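Local coordinates for fumarylacetoacetate hydrolase (Burkholderia xenovorans, PDB 5TI1), which probably hydrolyses fumarylacetoacetate to fumarate and acetoacetate, the last step of phenylalanine and tyrosine breakdown, with a bound divalent metal ion, at residues S156-E159 and H160-V164; G387-L390 and E391-N395. One frame throughout, in Å; residues are numbered along the deposited sequence.

Overall arrangement
Interactions 1 and 2, centres about 11 Å apart, are first turns of helix near the magnesium site, with the His-160 side chain about 7 Å and the Ser-388 side chain about 9 Å from the ion. In each, a serine N-cap starts the helix. Interaction 1 opens helix 158-168 and carries His-160, the predicted proton acceptor; interaction 2 contains the whole of the short helix 389-392, which a Schellman motif ends. Both are partly buried, the capping serines, His-160 and Glu-391 inward, Lys-158 and Leu-390 partly exposed. Interaction 1 is chiefly backbone and hydroxyl bonding; interaction 2 adds a carboxylate and a leucine pair. The carboxylate of Glu-391 joins them, accepting from Asn-163 and, weakly, from His-160 ND1.

Interaction 1. Residues S156-E159 and H160-V164; sequences SSKE and HATNV
Ser-157 turns its hydroxyl away from its own backbone N (chi1 171°), which brings OG up to the N and CB of His-160, while the histidine torsion (chi1 177°) carries the imidazole away from the cap. This is a helix N-cap, the start of helix 158-168, and it serves as an example of a cap built next to a predicted functional residue. Ser-157 OG accepts from His-160 N at 3.1 Å, occupying an N-H of the first turn that has no helical carbonyl before it. Ser-157 OG also lies 3.5 Å from His-160 CB, and a weak bond to Ser-379 O gives the hydroxyl a second partner. One residue later the regular helical pattern begins, with Ala-161 N donating to Ser-157 O at 2.9 Å.

Across the helix surface, Lys-158 O is gripped twice by Thr-162. Thr-162 N reaches Lys-158 O from one face of the carbonyl plane at 2.8 Å, and Thr-162 OG1 reaches it from the other at 2.6 Å, well above the plane. The hydroxyl is thus bonded back to its own helix, beside the foot of the extended lysine chain, where Lys-158 CG passes 4.0 Å from Thr-162 OG1.

His-160 is predicted to be the proton acceptor of the active site. Val-164 CG2, one turn on, sits 3.5 Å above one face of the His-160 ring, near the rim. Tyr-155 and Thr-377, both predicted substrate-binding residues, also pack against this histidine, consistent with the capped turn forming part of the predicted substrate pocket. Asn-163 N donates to Glu-159 O at 2.8 Å, while its amide ND2 is hydrogen-bonded to Glu-391 OE1.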
loop_
_atom_site.group_PDB
_atom_site.type_symbol
_atom_site.label_atom_id
_atom_site.label_comp_id
_atom_site.label_asym_id
_atom_site.label_seq_id
_atom_site.Cartn_x
_atom_site.Cartn_y
_atom_site.Cartn_z
ATOM N N SER B 156 1.678 -18.495 3.279
ATOM C CA SER B 156 1.150 -19.679 2.611
ATOM C C SER B 156 2.038 -20.907 2.775
ATOM O O SER B 156 1.936 -21.839 1.969
ATOM C CB SER B 156 0.916 -19.392 1.127
ATOM O OG SER B 156 -0.090 -18.405 0.927
ATOM N N SER B 157 2.897 -20.934 3.794
ATOM C CA SER B 157 3.695 -22.118 4.107
ATOM C C SER B 157 3.041 -22.880 5.254
ATOM O O SER B 157 2.921 -22.352 6.367
ATOM C CB SER B 157 5.129 -21.740 4.476
ATOM O OG SER B 157 5.848 -22.859 4.982
ATOM N N LYS B 158 2.626 -24.123 4.982
ATOM C CA LYS B 158 2.029 -24.938 6.036
ATOM C C LYS B 158 3.027 -25.213 7.153
ATOM O O LYS B 158 2.672 -25.165 8.336
ATOM C CB LYS B 158 1.490 -26.252 5.463
ATOM C CG LYS B 158 0.637 -27.019 6.453
ATOM C CD LYS B 158 -0.063 -28.211 5.801
ATOM C CE LYS B 158 -0.997 -28.907 6.781
ATOM N NZ LYS B 158 -1.804 -29.992 6.135
ATOM N N GLU B 159 4.283 -25.496 6.798
ATOM C CA GLU B 159 5.302 -25.773 7.811
ATOM C C GLU B 159 5.563 -24.550 8.681
ATOM O O GLU B 159 5.774 -24.667 9.897
ATOM C CB GLU B 159 6.600 -26.233 7.137
ATOM C CG GLU B 159 6.501 -27.547 6.344
ATOM C CD GLU B 159 5.966 -27.358 4.926
ATOM O OE1 GLU B 159 5.385 -26.285 4.634
ATOM O OE2 GLU B 159 6.127 -28.281 4.100
ATOM N N HIS B 160 5.566 -23.367 8.073
ATOM C CA HIS B 160 5.756 -22.140 8.838
ATOM C C HIS B 160 4.575 -21.884 9.766
ATOM O O HIS B 160 4.755 -21.616 10.960
ATOM C CB HIS B 160 5.957 -20.964 7.888
ATOM C CG HIS B 160 6.093 -19.650 8.589
ATOM N ND1 HIS B 160 7.253 -19.270 9.228
ATOM C CD2 HIS B 160 5.211 -18.640 8.774
ATOM C CE1 HIS B 160 7.085 -18.075 9.767
ATOM N NE2 HIS B 160 5.854 -17.671 9.510
ATOM N N ALA B 161 3.352 -21.951 9.227
ATOM C CA ALA B 161 2.167 -21.771 10.056
ATOM C C ALA B 161 2.099 -22.820 11.151
ATOM O O ALA B 161 1.619 -22.537 12.255
ATOM C CB ALA B 161 0.906 -21.825 9.192
ATOM N N THR B 162 2.562 -24.039 10.856
ATOM C CA THR B 162 2.620 -25.082 11.874
ATOM C C THR B 162 3.660 -24.749 12.936
ATOM O O THR B 162 3.366 -24.786 14.137
ATOM C CB THR B 162 2.925 -26.432 11.225
ATOM O OG1 THR B 162 1.885 -26.757 10.295
ATOM C CG2 THR B 162 3.017 -27.526 12.277
ATOM N N ASN B 163 4.884 -24.421 12.511
ATOM C CA ASN B 163 5.937 -24.082 13.471
ATOM C C ASN B 163 5.508 -22.926 14.363
ATOM O O ASN B 163 5.510 -23.041 15.594
ATOM C CB ASN B 163 7.228 -23.732 12.732
ATOM C CG ASN B 163 7.904 -24.949 12.135
ATOM O OD1 ASN B 163 7.732 -26.065 12.621
ATOM N ND2 ASN B 163 8.674 -24.738 11.073
ATOM N N VAL B 164 5.109 -21.810 13.746
ATOM C CA VAL B 164 4.698 -20.623 14.489
ATOM C C VAL B 164 3.491 -20.931 15.362
ATOM O O VAL B 164 3.468 -20.609 16.556
ATOM C CB VAL B 164 4.406 -19.465 13.520
ATOM C CG1 VAL B 164 3.683 -18.346 14.234
ATOM C CG2 VAL B 164 5.700 -18.968 12.905
#

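Interaction 2. Residues G387-L390 and E391-N395; sequences GSLL and ELTWN
Ser-388 and Glu-391 clasp each other at the tight, buried end of this contact. The serine hydroxyl is held between its backbone N and carbonyl carbon (chi1 68°), where it faces the helix start: Ser-388 OG accepts from Glu-391 N at 3.1 Å and donates to Glu-391 OE2 at 2.7 Å, through the lone pair of OE2 that points away from OE1. One hydroxyl thus serves both ends of the same glutamate and helps fix the carboxylate, whose OE1 is also held by Ser-379 OG. The two preceding N-H groups of the first turn, those of Leu-389 and Leu-390, go to OD1 and OD2 of Asp-224 respectively.

Packing continues where Leu-389 and Leu-392 bring their CD1 atoms to 4.3 Å, both side chains lying on Ile-341 of strand 339-345. Leu-389 O receives two donors from Thr-393, the backbone N at 2.9 Å and OG1 at 2.8 Å, from opposite faces of the carbonyl plane.

The far end is looser. Leu-390 CD1 comes within van der Waals contact of Asn-395 OD1, at 3.6 Å, and also rests against Asn-395 CB; that oxygen is hydrogen-bonded to Lys-222 NZ. Trp-394 is exposed and occurs in two conformers.

Here the backbone turns off: Trp-394 has positive phi, Asn-395 N reaches back to Leu-390 O at 2.8 Å, and Trp-394 N bonds to Glu-391 O. A single-turn helix framed in this way, by a serine N-cap in front and a Schellman motif behind, presents Glu-391 to the predicted catalytic histidine, His-160.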
loop_
_atom_site.group_PDB
_atom_site.type_symbol
_atom_site.label_atom_id
_atom_site.label_comp_id
_atom_site.label_asym_id
_atom_site.label_seq_id
_atom_site.Cartn_x
_atom_site.Cartn_y
_atom_site.Cartn_z
ATOM N N GLY B 387 12.294 -20.873 7.350
ATOM C CA GLY B 387 12.539 -19.574 6.762
ATOM C C GLY B 387 12.679 -18.415 7.721
ATOM O O GLY B 387 12.630 -17.262 7.272
ATOM N N SER B 388 12.862 -18.666 9.016
ATOM C CA SER B 388 13.041 -17.585 9.972
ATOM C C SER B 388 13.883 -18.071 11.141
ATOM O O SER B 388 13.842 -19.247 11.498
ATOM C CB SER B 388 11.694 -17.062 10.487
ATOM O OG SER B 388 11.047 -18.040 11.285
ATOM N N LEU B 389 14.637 -17.146 11.751
ATOM C CA LEU B 389 15.345 -17.489 12.980
ATOM C C LEU B 389 14.375 -17.883 14.079
ATOM O O LEU B 389 14.705 -18.727 14.920
ATOM C CB LEU B 389 16.230 -16.330 13.450
ATOM C CG LEU B 389 17.561 -16.069 12.742
ATOM C CD1 LEU B 389 18.403 -17.324 12.714
ATOM C CD2 LEU B 389 17.353 -15.545 11.334
ATOM N N LEU B 390 13.174 -17.290 14.085
ATOM C CA LEU B 390 12.146 -17.701 15.036
ATOM C C LEU B 390 11.905 -19.209 14.972
ATOM O O LEU B 390 11.827 -19.884 16.007
ATOM C CB LEU B 390 10.851 -16.928 14.774
ATOM C CG LEU B 390 9.636 -17.413 15.573
ATOM C CD1 LEU B 390 9.808 -17.112 17.058
ATOM C CD2 LEU B 390 8.325 -16.834 15.024
ATOM N N GLU B 391 11.810 -19.764 13.763
ATOM C CA GLU B 391 11.651 -21.211 13.640
ATOM C C GLU B 391 12.976 -21.935 13.849
ATOM O O GLU B 391 13.038 -22.922 14.589
ATOM C CB GLU B 391 11.071 -21.575 12.275
ATOM C CG GLU B 391 9.729 -20.924 11.957
ATOM C CD GLU B 391 9.454 -20.931 10.483
ATOM O OE1 GLU B 391 8.852 -21.905 9.999
ATOM O OE2 GLU B 391 9.864 -19.971 9.797
ATOM N N LEU B 392 14.040 -21.462 13.193
ATOM C CA LEU B 392 15.313 -22.173 13.230
ATOM C C LEU B 392 15.814 -22.373 14.656
ATOM O O LEU B 392 16.411 -23.415 14.961
ATOM C CB LEU B 392 16.356 -21.425 12.394
ATOM C CG LEU B 392 16.076 -21.395 10.887
ATOM C CD1 LEU B 392 16.980 -20.414 10.156
ATOM C CD2 LEU B 392 16.180 -22.802 10.288
ATOM N N THR B 393 15.567 -21.412 15.546
ATOM C CA THR B 393 16.024 -21.499 16.930
ATOM C C THR B 393 14.888 -21.796 17.900
ATOM O O THR B 393 15.106 -21.780 19.117
ATOM C CB THR B 393 16.738 -20.207 17.350
ATOM O OG1 THR B 393 15.790 -19.143 17.485
ATOM C CG2 THR B 393 17.778 -19.809 16.321
ATOM N N TRP B 394 13.695 -22.089 17.389
ATOM C CA TRP B 394 12.489 -22.293 18.195
ATOM C C TRP B 394 12.379 -21.219 19.277
ATOM O O TRP B 394 12.420 -21.477 20.482
ATOM C CB TRP B 394 12.440 -23.697 18.796
ATOM C CG TRP B 394 11.034 -24.128 19.132
ATOM C CD1 TRP B 394 10.481 -24.235 20.377
ATOM C CD2 TRP B 394 10.000 -24.485 18.203
ATOM N NE1 TRP B 394 9.172 -24.648 20.280
ATOM C CE2 TRP B 394 8.853 -24.807 18.957
ATOM C CE3 TRP B 394 9.937 -24.571 16.807
ATOM C CZ2 TRP B 394 7.657 -25.209 18.364
ATOM C CZ3 TRP B 394 8.744 -24.964 16.220
ATOM C CH2 TRP B 394 7.622 -25.277 16.997
ATOM N N ASN B 395 12.241 -19.982 18.801
ATOM C CA ASN B 395 12.113 -18.801 19.653
ATOM C C ASN B 395 13.292 -18.652 20.615
ATOM O O ASN B 395 13.156 -18.070 21.694
ATOM C CB ASN B 395 10.792 -18.815 20.426
ATOM C CG ASN B 395 10.384 -17.437 20.882
ATOM O OD1 ASN B 395 10.913 -16.431 20.391
ATOM N ND2 ASN B 395 9.441 -17.373 21.821
#